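Local coordinates for protein L-lysine 6-oxidase (Marinomonas mediterranea, PDB 3WEU) that oxidises the side-chain amine of free L-lysine with a cysteine tryptophylquinone cofactor, releasing the hydrogen peroxide that makes this secreted enzyme antibacterial, at residues Leu24-Leu32 with Asp435-Val443; Glu254-Asp263 with Arg305-Ser313. All blocks are in the same frame, centred on the assembly; numbering follows the deposited sequence.

Contact 1: Leu24-Leu32 with Asp435-Val443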
ATOM      1  N   LEU A  24     -27.855 -25.915  18.025  1.00 16.68           N
ATOM      2  CA  LEU A  24     -28.954 -26.022  17.129  1.00 17.22           C
ATOM      3  C   LEU A  24     -29.755 -24.707  17.046  1.00 16.85           C
ATOM      4  O   LEU A  24     -29.600 -23.733  17.814  1.00 15.16           O
ATOM      5  CB  LEU A  24     -29.893 -27.147  17.588  1.00 16.44           C
ATOM      6  CG  LEU A  24     -29.195 -28.522  17.609  1.00 17.44           C
ATOM      7  CD1 LEU A  24     -30.167 -29.563  18.023  1.00 17.95           C
ATOM      8  CD2 LEU A  24     -28.571 -28.869  16.254  1.00 17.64           C
ATOM      9  N   ASN A  25     -30.646 -24.708  16.072  1.00 16.24           N
ATOM     10  CA  ASN A  25     -31.302 -23.484  15.644  1.00 16.73           C
ATOM     11  C   ASN A  25     -32.222 -22.912  16.681  1.00 15.51           C
ATOM     12  O   ASN A  25     -32.791 -23.625  17.505  1.00 17.85           O
ATOM     13  CB  ASN A  25     -32.172 -23.720  14.413  1.00 15.90           C
ATOM     14  CG  ASN A  25     -33.044 -24.928  14.548  1.00 17.91           C
ATOM     15  OD1 ASN A  25     -32.581 -26.081  14.410  1.00 18.70           O
ATOM     16  ND2 ASN A  25     -34.338 -24.698  14.813  1.00 18.44           N
ATOM     17  N   PRO A  26     -32.384 -21.609  16.633  1.00 17.08           N
ATOM     18  CA  PRO A  26     -33.416 -20.951  17.419  1.00 17.71           C
ATOM     19  C   PRO A  26     -34.755 -21.555  17.027  1.00 17.16           C
ATOM     20  O   PRO A  26     -34.902 -21.986  15.896  1.00 16.98           O
ATOM     21  CB  PRO A  26     -33.391 -19.535  16.889  1.00 18.29           C
ATOM     22  CG  PRO A  26     -31.955 -19.288  16.472  1.00 18.82           C
ATOM     23  CD  PRO A  26     -31.524 -20.637  15.914  1.00 16.60           C
ATOM     24  N   MET A  27     -35.707 -21.501  17.931  1.00 16.91           N
ATOM     25  CA  MET A  27     -37.005 -22.084  17.748  1.00 19.31           C
ATOM     26  C   MET A  27     -38.078 -21.034  17.682  1.00 18.89           C
ATOM     27  O   MET A  27     -39.244 -21.344  17.546  1.00 16.41           O
ATOM     28  CB  MET A  27     -37.290 -23.100  18.837  1.00 24.03           C
ATOM     29  CG  MET A  27     -36.291 -24.264  18.664  1.00 32.67           C
ATOM     30  SD  MET A  27     -36.384 -25.519  19.980  1.00 41.33           S
ATOM     31  CE  MET A  27     -37.650 -26.525  19.168  1.00 40.82           C
ATOM     32  N   GLU A  28     -37.679 -19.770  17.686  1.00 17.63           N
ATOM     33  CA  GLU A  28     -38.611 -18.704  17.512  1.00 17.25           C
ATOM     34  C   GLU A  28     -37.826 -17.467  17.111  1.00 16.46           C
ATOM     35  O   GLU A  28     -36.592 -17.437  17.186  1.00 15.87           O
ATOM     36  CB  GLU A  28     -39.371 -18.428  18.828  1.00 20.78           C
ATOM     37  CG  GLU A  28     -38.514 -17.901  19.938  1.00 22.08           C
ATOM     38  CD  GLU A  28     -39.242 -17.808  21.301  1.00 29.94           C
ATOM     39  OE1 GLU A  28     -40.430 -17.526  21.367  1.00 31.16           O
ATOM     40  OE2 GLU A  28     -38.598 -17.916  22.323  1.00 30.68           O
ATOM     41  N   ILE A  29     -38.552 -16.465  16.666  1.00 15.40           N
ATOM     42  CA  ILE A  29     -37.951 -15.143  16.310  1.00 16.20           C
ATOM     43  C   ILE A  29     -37.425 -14.499  17.577  1.00 15.27           C
ATOM     44  O   ILE A  29     -38.110 -14.381  18.573  1.00 14.59           O
ATOM     45  CB  ILE A  29     -38.942 -14.252  15.595  1.00 15.94           C
ATOM     46  CG1 ILE A  29     -39.429 -14.913  14.302  1.00 17.41           C
ATOM     47  CG2 ILE A  29     -38.348 -12.889  15.309  1.00 15.84           C
ATOM     48  CD1 ILE A  29     -40.215 -13.971  13.444  1.00 19.89           C
ATOM     49  N   GLY A  30     -36.144 -14.175  17.584  1.00 15.84           N
ATOM     50  CA  GLY A  30     -35.532 -13.566  18.784  1.00 17.06           C
ATOM     51  C   GLY A  30     -35.102 -14.627  19.810  1.00 17.61           C
ATOM     52  O   GLY A  30     -34.708 -14.285  20.895  1.00 17.06           O
ATOM     53  N   GLY A  31     -35.189 -15.904  19.414  1.00 16.76           N
ATOM     54  CA  GLY A  31     -34.887 -17.000  20.280  1.00 16.18           C
ATOM     55  C   GLY A  31     -33.422 -17.304  20.318  1.00 16.24           C
ATOM     56  O   GLY A  31     -32.708 -17.148  19.296  1.00 14.69           O
ATOM     57  N   LEU A  32     -32.936 -17.766  21.468  1.00 12.81           N
ATOM     58  CA  LEU A  32     -31.565 -18.253  21.534  1.00 14.64           C
ATOM     59  C   LEU A  32     -31.420 -19.598  20.800  1.00 14.45           C
ATOM     60  O   LEU A  32     -32.352 -20.348  20.730  1.00 16.03           O
ATOM     61  CB  LEU A  32     -31.128 -18.404  22.986  1.00 14.75           C
ATOM     62  CG  LEU A  32     -30.898 -17.148  23.805  1.00 15.78           C
ATOM     63  CD1 LEU A  32     -30.654 -17.459  25.291  1.00 16.85           C
ATOM     64  CD2 LEU A  32     -29.698 -16.372  23.328  1.00 17.47           C
ATOM     65  N   ASP A 435     -41.348 -22.062   9.796  1.00 17.77           N
ATOM     66  CA  ASP A 435     -40.892 -21.287   8.676  1.00 16.49           C
ATOM     67  C   ASP A 435     -40.533 -19.859   9.099  1.00 17.81           C
ATOM     68  O   ASP A 435     -39.649 -19.261   8.522  1.00 18.94           O
ATOM     69  CB  ASP A 435     -41.952 -21.198   7.598  1.00 16.29           C
ATOM     70  CG  ASP A 435     -42.134 -22.505   6.830  1.00 18.76           C
ATOM     71  OD1 ASP A 435     -41.290 -23.430   6.996  1.00 16.37           O
ATOM     72  OD2 ASP A 435     -43.144 -22.548   6.051  1.00 22.40           O
ATOM     73  N   THR A 436     -41.223 -19.321  10.093  1.00 17.20           N
ATOM     74  CA  THR A 436     -40.867 -17.961  10.527  1.00 18.38           C
ATOM     75  C   THR A 436     -39.621 -17.949  11.409  1.00 20.11           C
ATOM     76  O   THR A 436     -38.887 -16.945  11.436  1.00 17.44           O
ATOM     77  CB  THR A 436     -42.059 -17.291  11.206  1.00 18.60           C
ATOM     78  OG1 THR A 436     -42.390 -17.986  12.405  1.00 17.22           O
ATOM     79  CG2 THR A 436     -43.232 -17.260  10.276  1.00 19.21           C
ATOM     80  N   ALA A 437     -39.370 -19.055  12.137  1.00 16.50           N
ATOM     81  CA  ALA A 437     -38.332 -19.074  13.143  1.00 18.92           C
ATOM     82  C   ALA A 437     -36.952 -19.070  12.558  1.00 18.85           C
ATOM     83  O   ALA A 437     -36.040 -18.752  13.279  1.00 22.03           O
ATOM     84  CB  ALA A 437     -38.448 -20.279  14.052  1.00 18.80           C
ATOM     85  N   SER A 438     -36.787 -19.471  11.305  1.00 16.03           N
ATOM     86  CA  SER A 438     -35.475 -19.458  10.716  1.00 16.15           C
ATOM     87  C   SER A 438     -35.181 -18.057  10.203  1.00 15.62           C
ATOM     88  O   SER A 438     -34.291 -17.339  10.724  1.00 16.45           O
ATOM     89  CB  SER A 438     -35.399 -20.479   9.573  1.00 16.99           C
ATOM     90  OG  SER A 438     -36.512 -20.303   8.703  1.00 14.91           O
ATOM     91  N   ILE A 439     -35.931 -17.667   9.182  1.00 15.29           N
ATOM     92  CA  ILE A 439     -35.665 -16.409   8.495  1.00 14.38           C
ATOM     93  C   ILE A 439     -36.134 -15.180   9.256  1.00 14.79           C
ATOM     94  O   ILE A 439     -35.724 -14.081   8.936  1.00 15.15           O
ATOM     95  CB  ILE A 439     -36.187 -16.409   7.068  1.00 13.62           C
ATOM     96  CG1 ILE A 439     -37.644 -16.757   7.010  1.00 13.39           C
ATOM     97  CG2 ILE A 439     -35.387 -17.400   6.238  1.00 14.37           C
ATOM     98  CD1 ILE A 439     -38.231 -16.372   5.650  1.00 15.17           C
ATOM     99  N   GLY A 440     -36.947 -15.353  10.283  1.00 14.63           N
ATOM    100  CA  GLY A 440     -37.334 -14.233  11.157  1.00 13.17           C
ATOM    101  C   GLY A 440     -36.147 -13.762  11.968  1.00 14.12           C
ATOM    102  O   GLY A 440     -36.159 -12.618  12.454  1.00 12.29           O
ATOM    103  N   ASN A 441     -35.102 -14.596  12.019  1.00 12.86           N
ATOM    104  CA  ASN A 441     -33.823 -14.182  12.627  1.00 14.70           C
ATOM    105  C   ASN A 441     -32.798 -13.586  11.677  1.00 14.89           C
ATOM    106  O   ASN A 441     -31.655 -13.401  12.061  1.00 14.66           O
ATOM    107  CB  ASN A 441     -33.286 -15.361  13.405  1.00 14.87           C
ATOM    108  CG  ASN A 441     -34.179 -15.678  14.588  1.00 16.04           C
ATOM    109  OD1 ASN A 441     -34.516 -14.776  15.337  1.00 15.04           O
ATOM    110  ND2 ASN A 441     -34.563 -16.919  14.747  1.00 16.78           N
ATOM    111  N   CYS A 442     -33.209 -13.334  10.424  1.00 15.15           N
ATOM    112  CA  CYS A 442     -32.374 -12.663   9.428  1.00 15.19           C
ATOM    113  C   CYS A 442     -32.920 -11.278   9.099  1.00 14.21           C
ATOM    114  O   CYS A 442     -34.117 -10.971   9.294  1.00 12.79           O
ATOM    115  CB  CYS A 442     -32.398 -13.434   8.138  1.00 16.54           C
ATOM    116  SG  CYS A 442     -31.692 -15.135   8.238  1.00 17.91           S
ATOM    117  N   VAL A 443     -32.018 -10.437   8.670  1.00 14.65           N
ATOM    118  CA  VAL A 443     -32.327  -9.067   8.311  1.00 15.39           C
ATOM    119  C   VAL A 443     -33.280  -9.039   7.089  1.00 15.60           C
ATOM    120  O   VAL A 443     -33.050  -9.699   6.085  1.00 16.83           O
ATOM    121  CB  VAL A 443     -31.007  -8.281   7.988  1.00 15.36           C
ATOM    122  CG1 VAL A 443     -31.330  -6.974   7.225  1.00 15.43           C
ATOM    123  CG2 VAL A 443     -30.277  -7.955   9.292  1.00 14.99           C
TER
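Asn-441 meets the 24-32 loop with both ends of its amide. Followed outward, the side chain leaves the backbone with CG beside its own N and anti to the carbonyl carbon (chi1 -67°), a turn that carries the amide over to the loop although CB does not aim there. CB meets nothing of the loop closely; CG lies 3.9 Å from Gly-30 N, and beyond it the group splits. OD1 receives Gly-30 N at 2.8 Å, an almost straight bond that lies in the carbonyl plane on a lone pair. ND2 gives a hydrogen to Glu-28 O at 3.2 Å; that oxygen lies in the amide plane, but the nitrogen stands above the carbonyl plane of Glu-28. Pro-26 CB lies 3.6 Å from ND2, oblique to the amide plane, the two side chains sliding past each other in opposite directions.

The loop follows strand 22-24 in the N-terminal family region and meets helix 433-439 of the C-terminal one. It makes a type II beta turn from Glu-28 to Gly-31, closed by Gly-31 N on the same Glu-28 O, so one carbonyl is held from opposite faces by the turn and by the asparagine. Asn-441 in turn sits in a type I turn from Ile-439 to Cys-442. Ile-29 lies against helix 433-439 and Gly-440: CG1 is 3.6 Å from Thr-436 O, and CG2 touches Gly-440 O. The methyl of Ala-437 rests against the Met-27 to Glu-28 peptide.

Contact 2: Glu254-Asp263 with Arg305-Ser313; sequences EIVNISTLSD and RISQYQWVS. With EDO (1,2-ethanediol), chain M.
Arg-305 NH1 bonds at once to Ile-258 O and to Asp-263 OD2, the latter a salt bridge of 2.9 Å met on the syn side of a carboxylate oxygen that also belongs to a helix cap. Further round the guanidinium edge, NE gives a nearly straight bond of 2.8 Å to O2 of a 1,2-ethanediol, probably from the crystallisation liquor. NH2 reaches its O1 and also gives to a water shared with Thr-260 OG1. Val-256 CG1 and Thr-260 CG2 lie over one face of the group. Several partners round its rim thus fix its rotation, and the arginine chain, extended from CG to NE, spans from helix 295-308 to the start of helix 261-272.

That start carries a capping box: Asp-263 N bonds to Thr-260 OG1, and Thr-260 N returns to Asp-263 OD2 on its anti side, so the carboxylate oxygen that meets the arginine is positioned by the N-cap.

Further along, Tyr-309 OH accepts Ile-258 N at 3.0 Å, the bond almost straight at 175°, and Ile-258 CD1 makes a CH-pi contact over the ring face, offset toward the rim, 4.0 Å from the centroid. In one of its two conformers Gln-308 takes Val-256 N on OE1 at 3.0 Å, and its NE2 gives a bent bond (140°) to Glu-254 O. Beyond it Ile-255 CD1 meets Val-312 CG1 tip to tip, 3.8 Å apart.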
ATOM      1  N   GLU A 254     -31.011 -12.372  20.635  1.00 14.95           N
ATOM      2  CA  GLU A 254     -32.279 -12.001  21.252  1.00 13.15           C
ATOM      3  C   GLU A 254     -32.858 -10.698  20.725  1.00 14.41           C
ATOM      4  O   GLU A 254     -33.981 -10.354  21.094  1.00 14.29           O
ATOM      5  CB  GLU A 254     -32.101 -11.884  22.731  1.00 13.32           C
ATOM      6  CG  GLU A 254     -31.756 -13.210  23.354  1.00 14.11           C
ATOM      7  CD  GLU A 254     -31.096 -13.124  24.735  1.00 14.22           C
ATOM      8  OE1 GLU A 254     -31.582 -13.775  25.710  1.00 15.01           O
ATOM      9  OE2 GLU A 254     -30.045 -12.440  24.859  1.00 14.26           O
ATOM     10  N   ILE A 255     -32.102  -9.945  19.945  1.00 12.70           N
ATOM     11  CA  ILE A 255     -32.547  -8.655  19.426  1.00 12.42           C
ATOM     12  C   ILE A 255     -33.009  -8.862  17.981  1.00 14.10           C
ATOM     13  O   ILE A 255     -32.283  -9.399  17.160  1.00 14.29           O
ATOM     14  CB  ILE A 255     -31.411  -7.622  19.488  1.00 14.18           C
ATOM     15  CG1 ILE A 255     -30.945  -7.525  20.961  1.00 14.49           C
ATOM     16  CG2 ILE A 255     -31.871  -6.276  18.947  1.00 13.27           C
ATOM     17  CD1 ILE A 255     -29.955  -6.507  21.323  1.00 18.48           C
ATOM     18  N   VAL A 256     -34.263  -8.498  17.725  1.00 11.90           N
ATOM     19  CA  VAL A 256     -34.928  -8.776  16.462  1.00 12.65           C
ATOM     20  C   VAL A 256     -34.988  -7.511  15.588  1.00 12.89           C
ATOM     21  O   VAL A 256     -35.257  -6.419  16.091  1.00 13.15           O
ATOM     22  CB  VAL A 256     -36.355  -9.231  16.811  1.00 12.36           C
ATOM     23  CG1 VAL A 256     -37.177  -9.560  15.579  1.00 12.63           C
ATOM     24  CG2 VAL A 256     -36.320 -10.445  17.737  1.00 13.25           C
ATOM     25  N   ASN A 257     -34.760  -7.688  14.299  1.00 12.67           N
ATOM     26  CA  ASN A 257     -34.878  -6.629  13.312  1.00 13.22           C
ATOM     27  C   ASN A 257     -36.325  -6.175  13.171  1.00 13.65           C
ATOM     28  O   ASN A 257     -37.252  -6.975  13.151  1.00 12.12           O
ATOM     29  CB  ASN A 257     -34.302  -7.099  11.968  1.00 13.79           C
ATOM     30  CG  ASN A 257     -32.795  -7.375  12.054  1.00 14.17           C
ATOM     31  OD1 ASN A 257     -32.005  -6.451  11.974  1.00 13.44           O
ATOM     32  ND2 ASN A 257     -32.406  -8.628  12.291  1.00 13.28           N
ATOM     33  N   ILE A 258     -36.509  -4.856  13.095  1.00 13.59           N
ATOM     34  CA  ILE A 258     -37.802  -4.295  12.874  1.00 12.77           C
ATOM     35  C   ILE A 258     -38.537  -4.932  11.694  1.00 13.16           C
ATOM     36  O   ILE A 258     -39.712  -5.315  11.834  1.00 13.27           O
ATOM     37  CB  ILE A 258     -37.745  -2.772  12.755  1.00 11.94           C
ATOM     38  CG1 ILE A 258     -37.454  -2.135  14.132  1.00 12.35           C
ATOM     39  CG2 ILE A 258     -39.104  -2.231  12.214  1.00 13.58           C
ATOM     40  CD1 ILE A 258     -36.926  -0.689  14.049  1.00 13.13           C
ATOM     41  N   SER A 259     -37.850  -5.061  10.567  1.00 12.00           N
ATOM     42  CA  SER A 259     -38.358  -5.852   9.432  1.00 13.29           C
ATOM     43  C   SER A 259     -37.370  -7.015   9.206  1.00 13.33           C
ATOM     44  O   SER A 259     -36.187  -6.822   8.855  1.00 12.87           O
ATOM     45  CB  SER A 259     -38.554  -5.006   8.164  1.00 13.82           C
ATOM     46  OG  SER A 259     -39.358  -3.836   8.419  1.00 15.69           O
ATOM     47  N   THR A 260     -37.847  -8.201   9.515  1.00 13.58           N
ATOM     48  CA  THR A 260     -37.097  -9.448   9.357  1.00 13.20           C
ATOM     49  C   THR A 260     -37.299 -10.021   7.966  1.00 14.31           C
ATOM     50  O   THR A 260     -38.242  -9.653   7.224  1.00 12.21           O
ATOM     51  CB  THR A 260     -37.503 -10.546  10.353  1.00 13.12           C
ATOM     52  OG1 THR A 260     -38.778 -11.097   9.974  1.00 13.60           O
ATOM     53  CG2 THR A 260     -37.649  -9.999  11.773  1.00 14.01           C
ATOM     54  N   LEU A 261     -36.456 -10.984   7.619  1.00 14.38           N
ATOM     55  CA  LEU A 261     -36.700 -11.693   6.343  1.00 15.40           C
ATOM     56  C   LEU A 261     -37.981 -12.491   6.320  1.00 14.54           C
ATOM     57  O   LEU A 261     -38.618 -12.657   5.255  1.00 14.40           O
ATOM     58  CB  LEU A 261     -35.516 -12.559   5.999  1.00 17.17           C
ATOM     59  CG  LEU A 261     -35.019 -12.747   4.569  1.00 22.67           C
ATOM     60  CD1 LEU A 261     -35.454 -14.044   4.003  1.00 28.26           C
ATOM     61  CD2 LEU A 261     -35.193 -11.585   3.564  1.00 20.06           C
ATOM     62  N   SER A 262     -38.461 -12.936   7.485  1.00 16.03           N
ATOM     63  CA  SER A 262     -39.849 -13.459   7.533  1.00 14.38           C
ATOM     64  C   SER A 262     -40.909 -12.414   7.166  1.00 15.79           C
ATOM     65  O   SER A 262     -41.800 -12.709   6.354  1.00 15.04           O
ATOM     66  CB  SER A 262     -40.197 -14.113   8.859  1.00 15.96           C
ATOM     67  OG  SER A 262     -41.531 -14.617   8.879  1.00 15.67           O
ATOM     68  N   ASP A 263     -40.766 -11.200   7.671  1.00 14.48           N
ATOM     69  CA  ASP A 263     -41.651 -10.114   7.236  1.00 13.84           C
ATOM     70  C   ASP A 263     -41.525  -9.955   5.694  1.00 14.44           C
ATOM     71  O   ASP A 263     -42.539  -9.769   5.029  1.00 15.69           O
ATOM     72  CB  ASP A 263     -41.353  -8.795   7.908  1.00 13.42           C
ATOM     73  CG  ASP A 263     -41.503  -8.870   9.373  1.00 15.28           C
ATOM     74  OD1 ASP A 263     -42.522  -9.380   9.815  1.00 16.44           O
ATOM     75  OD2 ASP A 263     -40.557  -8.513  10.096  1.00 16.70           O
ATOM     76  N   ARG A 305     -39.767  -4.650  18.883  1.00 13.11           N
ATOM     77  CA  ARG A 305     -38.476  -4.674  18.169  1.00 12.65           C
ATOM     78  C   ARG A 305     -37.815  -3.305  18.330  1.00 12.14           C
ATOM     79  O   ARG A 305     -36.653  -3.231  18.687  1.00 12.59           O
ATOM     80  CB  ARG A 305     -38.712  -5.062  16.722  1.00 12.23           C
ATOM     81  CG  ARG A 305     -39.097  -6.498  16.578  1.00 12.38           C
ATOM     82  CD  ARG A 305     -39.799  -6.735  15.282  1.00 13.38           C
ATOM     83  NE  ARG A 305     -40.296  -8.093  15.206  1.00 13.04           N
ATOM     84  CZ  ARG A 305     -40.634  -8.646  14.041  1.00 14.25           C
ATOM     85  NH1 ARG A 305     -40.512  -7.940  12.915  1.00 13.97           N
ATOM     86  NH2 ARG A 305     -41.057  -9.913  13.981  1.00 14.67           N
ATOM     87  N   ILE A 306     -38.578  -2.241  18.114  1.00 12.20           N
ATOM     88  CA  ILE A 306     -38.091  -0.892  18.199  1.00 11.91           C
ATOM     89  C   ILE A 306     -37.451  -0.689  19.599  1.00 13.54           C
ATOM     90  O   ILE A 306     -36.337  -0.149  19.723  1.00 13.67           O
ATOM     91  CB  ILE A 306     -39.198   0.141  18.010  1.00 11.84           C
ATOM     92  CG1 ILE A 306     -39.671   0.177  16.553  1.00 12.29           C
ATOM     93  CG2 ILE A 306     -38.657   1.487  18.334  1.00 11.72           C
ATOM     94  CD1 ILE A 306     -40.982   0.895  16.398  1.00 12.99           C
ATOM     95  N   SER A 307     -38.112  -1.213  20.620  1.00 14.38           N
ATOM     96  CA  SER A 307     -37.673  -1.032  22.029  1.00 13.85           C
ATOM     97  C   SER A 307     -36.365  -1.700  22.391  1.00 13.57           C
ATOM     98  O   SER A 307     -35.848  -1.413  23.430  1.00 17.21           O
ATOM     99  CB  SER A 307     -38.728  -1.558  23.010  1.00 13.34           C
ATOM    100  OG  SER A 307     -38.693  -2.956  23.136  1.00 14.47           O
ATOM    101  N   GLN A 308     -35.881  -2.641  21.563  0.50 12.83           N
ATOM    102  CA  GLN A 308     -34.644  -3.382  21.805  0.50 11.99           C
ATOM    103  C   GLN A 308     -33.414  -2.711  21.197  0.50 12.27           C
ATOM    104  O   GLN A 308     -32.316  -2.977  21.633  0.50 11.63           O
ATOM    105  CB  GLN A 308     -34.722  -4.805  21.220  0.50 11.23           C
ATOM    106  CG  GLN A 308     -35.722  -5.754  21.857  0.50  9.94           C
ATOM    107  CD  GLN A 308     -35.617  -7.174  21.233  0.50  9.60           C
ATOM    108  OE1 GLN A 308     -35.919  -7.436  19.979  0.50  6.45           O
ATOM    109  NE2 GLN A 308     -35.259  -8.137  22.140  0.50  7.55           N
ATOM    110  N   TYR A 309     -33.588  -1.866  20.166  1.00 12.68           N
ATOM    111  CA  TYR A 309     -32.435  -1.321  19.426  1.00 12.08           C
ATOM    112  C   TYR A 309     -31.459  -0.556  20.334  1.00 12.47           C
ATOM    113  O   TYR A 309     -30.252  -0.478  20.071  1.00 11.41           O
ATOM    114  CB  TYR A 309     -32.887  -0.444  18.250  1.00 12.22           C
ATOM    115  CG  TYR A 309     -33.198  -1.191  16.992  1.00 12.06           C
ATOM    116  CD1 TYR A 309     -33.830  -2.422  17.006  1.00 13.86           C
ATOM    117  CD2 TYR A 309     -32.851  -0.678  15.735  1.00 13.03           C
ATOM    118  CE1 TYR A 309     -34.126  -3.074  15.853  1.00 12.91           C
ATOM    119  CE2 TYR A 309     -33.164  -1.339  14.569  1.00 13.31           C
ATOM    120  CZ  TYR A 309     -33.800  -2.528  14.633  1.00 14.72           C
ATOM    121  OH  TYR A 309     -34.097  -3.183  13.458  1.00 14.57           O
ATOM    122  N   GLN A 310     -31.986   0.006  21.427  1.00 13.00           N
ATOM    123  CA  GLN A 310     -31.133   0.752  22.377  1.00 12.49           C
ATOM    124  C   GLN A 310     -29.937  -0.019  22.946  1.00 11.96           C
ATOM    125  O   GLN A 310     -28.989   0.621  23.448  1.00 12.72           O
ATOM    126  CB  GLN A 310     -32.025   1.257  23.528  1.00 13.32           C
ATOM    127  CG  GLN A 310     -32.615   0.107  24.372  1.00 14.23           C
ATOM    128  CD  GLN A 310     -33.452   0.639  25.526  1.00 16.90           C
ATOM    129  OE1 GLN A 310     -32.922   1.164  26.502  1.00 17.06           O
ATOM    130  NE2 GLN A 310     -34.762   0.449  25.455  1.00 16.43           N
ATOM    131  N   TRP A 311     -29.980  -1.359  22.906  1.00 11.74           N
ATOM    132  CA  TRP A 311     -28.888  -2.143  23.474  1.00 12.02           C
ATOM    133  C   TRP A 311     -27.679  -2.240  22.536  1.00 12.59           C
ATOM    134  O   TRP A 311     -26.640  -2.725  22.942  1.00 12.83           O
ATOM    135  CB  TRP A 311     -29.344  -3.528  23.808  1.00 11.77           C
ATOM    136  CG  TRP A 311     -30.461  -3.519  24.850  1.00 11.67           C
ATOM    137  CD1 TRP A 311     -31.778  -3.837  24.641  1.00 12.08           C
ATOM    138  CD2 TRP A 311     -30.322  -3.236  26.230  1.00 11.41           C
ATOM    139  NE1 TRP A 311     -32.468  -3.702  25.831  1.00 12.38           N
ATOM    140  CE2 TRP A 311     -31.603  -3.364  26.829  1.00 12.90           C
ATOM    141  CE3 TRP A 311     -29.238  -2.901  27.047  1.00 12.16           C
ATOM    142  CZ2 TRP A 311     -31.815  -3.193  28.216  1.00 12.06           C
ATOM    143  CZ3 TRP A 311     -29.463  -2.710  28.399  1.00 11.95           C
ATOM    144  CH2 TRP A 311     -30.759  -2.875  28.968  1.00 11.66           C
ATOM    145  N   VAL A 312     -27.865  -1.790  21.302  1.00 13.17           N
ATOM    146  CA  VAL A 312     -26.882  -1.939  20.258  1.00 11.84           C
ATOM    147  C   VAL A 312     -26.667  -0.684  19.437  1.00 12.22           C
ATOM    148  O   VAL A 312     -25.832  -0.704  18.532  1.00 10.98           O
ATOM    149  CB  VAL A 312     -27.202  -3.150  19.361  1.00 12.63           C
ATOM    150  CG1 VAL A 312     -26.988  -4.477  20.066  1.00 12.57           C
ATOM    151  CG2 VAL A 312     -28.623  -3.093  18.863  1.00 12.69           C
ATOM    152  N   SER A 313     -27.413   0.393  19.728  1.00 11.55           N
ATOM    153  CA  SER A 313     -27.347   1.636  18.951  1.00 11.87           C
ATOM    154  C   SER A 313     -27.937   2.745  19.810  1.00 12.11           C
ATOM    155  O   SER A 313     -28.717   2.461  20.757  1.00 13.25           O
ATOM    156  CB  SER A 313     -28.132   1.468  17.646  1.00 11.78           C
ATOM    157  OG  SER A 313     -29.482   1.179  17.902  1.00 11.79           O
TER
HETATM  158  C1  EDO M 811     -42.102 -11.166  17.548  1.00 35.57           C
HETATM  159  O1  EDO M 811     -41.912 -11.616  16.196  1.00 33.84           O
HETATM  160  C2  EDO M 811     -40.751 -10.887  18.106  1.00 36.22           C
HETATM  161  O2  EDO M 811     -40.475  -9.620  17.574  1.00 29.44           O
HETATM  162  O   HOH W   1     -41.180 -11.228  11.442  1.00 13.14           O

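How the contacts relate
From the N terminus, the chain leaves strand 22-24 into loop 24-32, and some 400 residues later helix 433-439 and the residues after it close the large loop of contact 1. Contact 2 is nested inside: 254-263, which leads into helix 261-272, meets 305-313, on and beyond helix 295-308, after 41 intervening residues. The centres are about 12 Å apart, and 254-263 touches both segments of contact 1. Cys-442 O lies 2.9 Å from Leu-261 N, probably a hydrogen bond, and Gly-30 CA packs on Val-256 CG2. Together they tie the N-terminal sheet region to helices 261-272, 295-308 and 433-439.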